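Local coordinates for twitching motility pilus retraction protein (Geobacter sulfurreducens PCA, PDB 5ZFQ) that probably uses ATP hydrolysis in a six-subunit ring to drive retraction of the type IV pilus, the motion behind twitching motility, at residues A[230-238]-A[266-274]; A[98-109]-A[120-128]. All coordinates share one frame; numbering follows the deposited sequence.

Contact 1 (A[230-238]-A[266-274])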
# COMPACT_ATOMS: atom_id res chain seq x y z
N GLU A 230 10.82 19.74 -13.26
CA GLU A 230 10.81 18.35 -13.69
C GLU A 230 9.49 17.68 -13.76
O GLU A 230 8.70 17.78 -12.87
CB GLU A 230 11.71 17.49 -12.78
CG GLU A 230 11.94 16.06 -13.28
CD GLU A 230 13.14 15.36 -12.64
OE1 GLU A 230 13.06 14.92 -11.48
OE2 GLU A 230 14.20 15.24 -13.29
N LEU A 231 9.28 16.96 -14.84
CA LEU A 231 8.08 16.23 -15.00
C LEU A 231 8.20 14.92 -14.24
O LEU A 231 8.32 13.86 -14.83
CB LEU A 231 7.82 15.98 -16.48
CG LEU A 231 7.63 17.21 -17.36
CD1 LEU A 231 7.11 16.83 -18.72
CD2 LEU A 231 6.71 18.22 -16.74
N ARG A 232 8.18 14.99 -12.91
CA ARG A 232 8.27 13.82 -12.04
C ARG A 232 7.14 12.82 -12.29
O ARG A 232 7.37 11.66 -12.63
CB ARG A 232 8.23 14.27 -10.57
CG ARG A 232 9.50 14.93 -10.03
CD ARG A 232 9.28 15.40 -8.58
NE ARG A 232 10.44 15.99 -7.88
CZ ARG A 232 11.38 16.79 -8.39
NH1 ARG A 232 11.36 17.21 -9.65
NH2 ARG A 232 12.36 17.23 -7.59
N ASP A 233 5.92 13.31 -12.13
CA ASP A 233 4.73 12.49 -11.95
C ASP A 233 3.87 12.42 -13.18
O ASP A 233 4.13 13.11 -14.17
CB ASP A 233 3.90 13.07 -10.82
CG ASP A 233 4.74 13.61 -9.71
OD1 ASP A 233 5.26 12.82 -8.89
OD2 ASP A 233 4.91 14.85 -9.68
N LEU A 234 2.80 11.63 -13.12
CA LEU A 234 1.75 11.70 -14.13
C LEU A 234 0.99 13.02 -13.96
O LEU A 234 0.53 13.63 -14.94
CB LEU A 234 0.79 10.51 -14.02
CG LEU A 234 1.33 9.14 -14.42
CD1 LEU A 234 0.34 8.04 -14.08
CD2 LEU A 234 1.66 9.12 -15.89
N GLU A 235 0.90 13.45 -12.71
CA GLU A 235 0.15 14.65 -12.35
C GLU A 235 0.80 15.93 -12.89
O GLU A 235 0.11 16.79 -13.45
CB GLU A 235 0.02 14.74 -10.83
CG GLU A 235 -0.85 15.90 -10.37
CD GLU A 235 -1.35 15.74 -8.94
OE1 GLU A 235 -1.37 14.59 -8.43
OE2 GLU A 235 -1.74 16.77 -8.34
N THR A 236 2.12 16.05 -12.72
CA THR A 236 2.86 17.21 -13.21
C THR A 236 2.82 17.30 -14.74
O THR A 236 2.61 18.38 -15.30
CB THR A 236 4.33 17.18 -12.71
OG1 THR A 236 4.36 17.23 -11.27
CG2 THR A 236 5.14 18.35 -13.26
N ILE A 237 3.03 16.17 -15.42
CA ILE A 237 2.94 16.13 -16.88
C ILE A 237 1.57 16.60 -17.38
O ILE A 237 1.45 17.37 -18.35
CB ILE A 237 3.23 14.72 -17.40
CG1 ILE A 237 4.66 14.31 -17.10
CG2 ILE A 237 3.02 14.61 -18.90
CD1 ILE A 237 4.97 12.92 -17.60
N GLU A 238 0.53 16.15 -16.68
CA GLU A 238 -0.84 16.47 -17.02
C GLU A 238 -1.13 17.94 -16.82
O GLU A 238 -1.97 18.51 -17.50
CB GLU A 238 -1.81 15.64 -16.19
CG GLU A 238 -2.46 14.49 -16.94
CD GLU A 238 -3.19 13.57 -16.00
OE1 GLU A 238 -3.20 13.87 -14.78
OE2 GLU A 238 -3.75 12.54 -16.45
N ILE A 266 7.53 10.70 -21.82
CA ILE A 266 6.26 11.39 -21.55
C ILE A 266 5.08 10.41 -21.67
O ILE A 266 4.14 10.45 -20.86
CB ILE A 266 6.04 12.56 -22.53
CG1 ILE A 266 7.14 13.60 -22.39
CG2 ILE A 266 4.66 13.18 -22.32
CD1 ILE A 266 7.17 14.27 -21.06
N VAL A 267 5.14 9.53 -22.66
CA VAL A 267 4.03 8.64 -22.97
C VAL A 267 4.01 7.43 -22.05
O VAL A 267 2.97 7.08 -21.49
CB VAL A 267 4.11 8.14 -24.44
CG1 VAL A 267 2.96 7.21 -24.75
CG2 VAL A 267 4.16 9.30 -25.42
N ASP A 268 5.17 6.80 -21.92
CA ASP A 268 5.27 5.48 -21.34
C ASP A 268 4.89 5.39 -19.86
O ASP A 268 4.60 4.31 -19.37
CB ASP A 268 6.69 4.93 -21.55
CG ASP A 268 6.99 4.61 -23.02
OD1 ASP A 268 6.03 4.53 -23.83
OD2 ASP A 268 8.19 4.40 -23.37
N VAL A 269 4.87 6.52 -19.16
CA VAL A 269 4.56 6.51 -17.72
C VAL A 269 3.06 6.41 -17.47
O VAL A 269 2.63 6.09 -16.36
CB VAL A 269 5.11 7.77 -17.00
CG1 VAL A 269 6.64 7.73 -16.90
CG2 VAL A 269 4.64 9.03 -17.72
N PHE A 270 2.30 6.71 -18.52
CA PHE A 270 0.84 6.66 -18.51
C PHE A 270 0.29 5.27 -18.80
O PHE A 270 0.92 4.48 -19.52
CB PHE A 270 0.26 7.61 -19.57
CG PHE A 270 0.30 9.04 -19.18
CD1 PHE A 270 -0.71 9.58 -18.37
CD2 PHE A 270 1.32 9.87 -19.64
CE1 PHE A 270 -0.68 10.93 -18.01
CE2 PHE A 270 1.36 11.21 -19.28
CZ PHE A 270 0.35 11.74 -18.47
N PRO A 271 -0.90 4.97 -18.25
CA PRO A 271 -1.65 3.75 -18.57
C PRO A 271 -1.84 3.59 -20.07
O PRO A 271 -2.15 4.57 -20.75
CB PRO A 271 -2.99 3.97 -17.86
CG PRO A 271 -2.62 4.80 -16.66
CD PRO A 271 -1.54 5.74 -17.16
N PRO A 272 -1.64 2.37 -20.59
CA PRO A 272 -1.80 2.05 -22.02
C PRO A 272 -3.02 2.70 -22.68
O PRO A 272 -2.92 3.11 -23.84
CB PRO A 272 -1.94 0.53 -22.01
CG PRO A 272 -1.05 0.11 -20.89
CD PRO A 272 -1.14 1.21 -19.84
N TYR A 273 -4.14 2.81 -21.97
CA TYR A 273 -5.36 3.37 -22.56
C TYR A 273 -5.25 4.89 -22.83
O TYR A 273 -5.93 5.45 -23.70
CB TYR A 273 -6.59 3.07 -21.67
CG TYR A 273 -6.56 3.62 -20.25
CD1 TYR A 273 -6.69 5.00 -20.00
CD2 TYR A 273 -6.44 2.77 -19.14
CE1 TYR A 273 -6.67 5.51 -18.71
CE2 TYR A 273 -6.43 3.26 -17.83
CZ TYR A 273 -6.56 4.64 -17.62
OH TYR A 273 -6.55 5.15 -16.33
N GLN A 274 -4.38 5.55 -22.07
CA GLN A 274 -4.25 7.00 -22.14
C GLN A 274 -3.15 7.44 -23.12
O GLN A 274 -3.08 8.59 -23.53
CB GLN A 274 -3.98 7.55 -20.74
CG GLN A 274 -4.04 9.07 -20.65
CD GLN A 274 -4.25 9.55 -19.22
OE1 GLN A 274 -4.33 8.74 -18.28
NE2 GLN A 274 -4.35 10.88 -19.05

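Contact 2 (A[98-109]-A[120-128])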
# COMPACT_ATOMS: atom_id res chain seq x y z
N SER A 98 17.88 30.55 0.13
CA SER A 98 18.47 31.73 -0.49
C SER A 98 18.38 32.93 0.46
O SER A 98 17.51 32.98 1.35
CB SER A 98 17.80 32.06 -1.82
OG SER A 98 16.42 32.33 -1.64
N PHE A 99 19.29 33.88 0.29
CA PHE A 99 19.28 35.10 1.07
C PHE A 99 20.06 36.19 0.35
O PHE A 99 20.78 35.90 -0.63
CB PHE A 99 19.84 34.87 2.48
CG PHE A 99 21.27 34.38 2.50
CD1 PHE A 99 21.57 33.04 2.33
CD2 PHE A 99 22.32 35.26 2.71
CE1 PHE A 99 22.88 32.59 2.37
CE2 PHE A 99 23.63 34.82 2.74
CZ PHE A 99 23.92 33.48 2.58
N GLY A 100 19.92 37.43 0.82
CA GLY A 100 20.67 38.55 0.29
C GLY A 100 21.40 39.35 1.36
O GLY A 100 20.93 39.53 2.48
N ILE A 101 22.59 39.82 1.00
CA ILE A 101 23.31 40.82 1.76
C ILE A 101 23.10 42.10 0.99
O ILE A 101 23.50 42.19 -0.17
CB ILE A 101 24.83 40.52 1.88
CG1 ILE A 101 25.12 39.10 2.41
CG2 ILE A 101 25.53 41.55 2.73
CD1 ILE A 101 24.33 38.71 3.64
N LYS A 102 22.44 43.09 1.60
CA LYS A 102 22.20 44.38 0.95
C LYS A 102 23.52 45.02 0.50
O LYS A 102 24.49 45.06 1.27
CB LYS A 102 21.43 45.32 1.89
CG LYS A 102 21.95 46.76 1.98
CD LYS A 102 21.72 47.39 3.36
CE LYS A 102 22.44 48.74 3.49
NZ LYS A 102 22.23 49.38 4.83
N GLY A 103 23.57 45.48 -0.74
CA GLY A 103 24.77 46.11 -1.27
C GLY A 103 25.82 45.14 -1.79
O GLY A 103 26.83 45.56 -2.35
N LEU A 104 25.60 43.84 -1.62
CA LEU A 104 26.56 42.85 -2.07
C LEU A 104 25.94 41.90 -3.10
O LEU A 104 26.11 42.09 -4.30
CB LEU A 104 27.10 42.07 -0.88
CG LEU A 104 28.24 41.08 -1.12
CD1 LEU A 104 29.46 41.74 -1.77
CD2 LEU A 104 28.63 40.42 0.19
N SER A 105 25.21 40.89 -2.64
CA SER A 105 24.66 39.91 -3.57
C SER A 105 23.57 39.05 -2.96
O SER A 105 23.39 39.04 -1.74
CB SER A 105 25.77 39.00 -4.13
OG SER A 105 25.27 38.17 -5.17
N ARG A 106 22.86 38.33 -3.82
CA ARG A 106 21.97 37.25 -3.40
C ARG A 106 22.81 35.97 -3.35
O ARG A 106 23.69 35.77 -4.19
CB ARG A 106 20.80 37.11 -4.38
CG ARG A 106 19.57 37.99 -4.12
CD ARG A 106 18.81 37.58 -2.84
NE ARG A 106 17.37 37.48 -3.12
CZ ARG A 106 16.50 36.69 -2.48
NH1 ARG A 106 16.89 35.91 -1.47
NH2 ARG A 106 15.21 36.69 -2.85
N PHE A 107 22.56 35.13 -2.35
CA PHE A 107 23.29 33.87 -2.25
C PHE A 107 22.34 32.70 -2.12
O PHE A 107 21.21 32.86 -1.69
CB PHE A 107 24.25 33.90 -1.06
CG PHE A 107 25.26 35.02 -1.13
CD1 PHE A 107 24.95 36.29 -0.66
CD2 PHE A 107 26.51 34.81 -1.67
CE1 PHE A 107 25.87 37.33 -0.73
CE2 PHE A 107 27.44 35.84 -1.74
CZ PHE A 107 27.12 37.11 -1.26
N ARG A 108 22.81 31.52 -2.51
CA ARG A 108 22.20 30.28 -2.03
C ARG A 108 23.11 29.72 -0.93
O ARG A 108 24.34 29.81 -1.02
CB ARG A 108 22.03 29.27 -3.16
CG ARG A 108 21.00 29.66 -4.15
CD ARG A 108 20.32 28.43 -4.63
NE ARG A 108 19.67 27.66 -3.57
CZ ARG A 108 18.40 27.84 -3.19
NH1 ARG A 108 17.66 28.78 -3.78
NH2 ARG A 108 17.88 27.08 -2.22
N GLY A 109 22.50 29.17 0.11
CA GLY A 109 23.26 28.58 1.19
C GLY A 109 22.82 27.15 1.40
O GLY A 109 21.64 26.81 1.21
N GLY A 120 28.87 24.32 5.80
CA GLY A 120 28.12 25.18 4.92
C GLY A 120 28.74 25.30 3.54
O GLY A 120 29.98 25.31 3.36
N VAL A 121 27.87 25.37 2.55
CA VAL A 121 28.32 25.76 1.23
C VAL A 121 27.48 26.94 0.76
O VAL A 121 26.23 26.90 0.79
CB VAL A 121 28.25 24.60 0.21
CG1 VAL A 121 28.67 25.09 -1.17
CG2 VAL A 121 29.15 23.45 0.67
N PHE A 122 28.17 27.99 0.35
CA PHE A 122 27.49 29.20 -0.08
C PHE A 122 27.87 29.56 -1.50
O PHE A 122 29.03 29.51 -1.89
CB PHE A 122 27.76 30.31 0.92
CG PHE A 122 27.32 29.95 2.30
CD1 PHE A 122 26.02 30.19 2.70
CD2 PHE A 122 28.17 29.28 3.16
CE1 PHE A 122 25.59 29.80 3.97
CE2 PHE A 122 27.76 28.89 4.43
CZ PHE A 122 26.47 29.15 4.84
N ARG A 123 26.84 29.89 -2.27
CA ARG A 123 26.99 30.07 -3.71
C ARG A 123 26.41 31.40 -4.14
O ARG A 123 25.29 31.73 -3.79
CB ARG A 123 26.31 28.91 -4.47
CG ARG A 123 26.81 27.53 -4.06
CD ARG A 123 26.18 26.42 -4.89
NE ARG A 123 24.80 26.15 -4.49
CZ ARG A 123 23.81 25.82 -5.33
NH1 ARG A 123 24.03 25.73 -6.63
NH2 ARG A 123 22.59 25.57 -4.86
N VAL A 124 27.19 32.17 -4.88
CA VAL A 124 26.72 33.42 -5.46
C VAL A 124 25.59 33.24 -6.48
O VAL A 124 25.70 32.47 -7.43
CB VAL A 124 27.87 34.17 -6.15
CG1 VAL A 124 27.34 35.42 -6.88
CG2 VAL A 124 28.92 34.55 -5.12
N ILE A 125 24.49 33.96 -6.26
CA ILE A 125 23.48 34.12 -7.29
C ILE A 125 23.77 35.40 -8.06
O ILE A 125 23.67 36.50 -7.51
CB ILE A 125 22.05 34.19 -6.73
CG1 ILE A 125 21.68 32.90 -6.01
CG2 ILE A 125 21.05 34.45 -7.83
CD1 ILE A 125 20.37 32.99 -5.30
N PRO A 126 24.15 35.26 -9.33
CA PRO A 126 24.52 36.45 -10.11
C PRO A 126 23.31 37.34 -10.39
O PRO A 126 22.21 36.81 -10.55
CB PRO A 126 25.10 35.85 -11.40
CG PRO A 126 24.38 34.52 -11.54
CD PRO A 126 24.14 34.02 -10.13
N TYR A 127 23.51 38.65 -10.41
CA TYR A 127 22.43 39.58 -10.78
C TYR A 127 22.17 39.47 -12.27
O TYR A 127 21.02 39.38 -12.72
CB TYR A 127 22.78 41.03 -10.41
CG TYR A 127 22.69 41.40 -8.93
CD1 TYR A 127 21.44 41.54 -8.30
CD2 TYR A 127 23.84 41.65 -8.17
CE1 TYR A 127 21.35 41.91 -6.93
CE2 TYR A 127 23.76 42.02 -6.81
CZ TYR A 127 22.51 42.15 -6.20
OH TYR A 127 22.42 42.50 -4.86
N LYS A 128 23.26 39.44 -13.04
CA LYS A 128 23.17 39.48 -14.49
C LYS A 128 23.04 38.07 -15.08
O LYS A 128 23.91 37.21 -14.90
CB LYS A 128 24.37 40.22 -15.09
CG LYS A 128 24.25 40.47 -16.59
CD LYS A 128 25.42 41.32 -17.12
CE LYS A 128 25.23 41.68 -18.61
NZ LYS A 128 24.86 43.11 -18.82
O HOH W 1 22.37 38.73 -6.63
O HOH W 2 21.62 25.99 -2.21

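Contact 1 (A[230-238]-A[266-274])
Leu234 lays its CD2 methyl on the ring of Phe270, 3.5 Å from the ring centroid and 12° off the normal, a CH-pi contact over the middle of the face. The same methyl also touches Val269 CG2, at about a right angle to the direction of the ring. Phe270 reaches it with CG anti to its own carbonyl carbon (chi1 -76°), and Ile237 CG2 meets the edge of the ring in its plane, 3.8 Å from Phe270 CE2. Ile237 CD1 rests on Val269 CG2, and deeper in Leu231 CD1 meets Ile266 CD1 at 3.5 Å. This apolar side is closely packed; the other margin is looser and polar. There the extended, partly exposed Glu238 runs past the ring edge and accepts one hydrogen bond, Gln274 NE2 to Glu238 OE2 at 3.1 Å, through the anti lone pair. At an N-H...O angle of 149° and with the oxygen tilted from the amide plane, the bond is bent. The contact thus joins the first turn of helix 234-245 to the end of helix 259-268 and the proline-containing turn after it. Leu231 and Ile266 also pack on Leu254 of strand 249-254, while on helix 275-285 Val278 touches Phe270 and Leu282 touches Ile266.

Contact 2 (A[98-109]-A[120-128])
Arg108 and Arg123 face each other as an antiparallel hydrogen-bonded pair, each backbone N donating to the other's O at 2.8 Å. Their side chains run side by side on the same face of the sheet. Followed outward, Arg108 CB lies near Arg123 NH2, and CG packs on Ile125 CD1 at 3.6 Å. CD approaches Arg123 NH2, and NE donates to a water that also accepts from Arg123 NH2, 2.9 Å from each nitrogen. Bends at chi2 (-145°) and chi3 (59°) turn the tip to its acidic partners, NH2 to Asp96 and NH1 to Glu203, which probably offset the closeness of the two positive groups. On the other face Phe107 CE2 touches Val124 CG2, and Phe122 CD1 lies against Gly109 CA at 3.5 Å and meets the edge of the Phe99 ring. Near the turn, Arg106 O is gripped from opposite faces of its carbonyl plane by Ile125 N at 2.9 Å and Ser105 OG at 3.0 Å. A second water bridges Arg106 N and Ile125 O over the centre of the Tyr127 ring. Replacing Ser105 with alanine would probably leave Arg106 O without its second donor, held by Ile125 N from one face alone. Leu104 and Ser105 form a classic beta bulge opposite Ile101. Strand 105-114 thus pairs with strand 117-125 in a beta hairpin and, on its other edge, with strand 94-101; strand 117-125 in turn pairs with strand 43-46. Helix 29-38 covers the phenylalanine face, with Leu33 on Phe107 and Met29 on Phe122.

Contact 2 belongs to the six-stranded antiparallel sheet of the N-terminal part, contact 1 to helices beside the mixed sheet that follows it and carries a probable Walker A loop around Lys162. The two lie on opposite sides of the chain's centre, their centres 36 Å apart and their nearest atoms about 13 Å apart, so they do not touch. Contact 2 comes close to that loop: the side chain of Arg123 lies near it without touching. Both reach the same neighbouring subunit, contact 1 through Val269 on its Tyr273 and contact 2 through Arg123 on its Arg220, consistent with both sheet regions taking part in the hexamer.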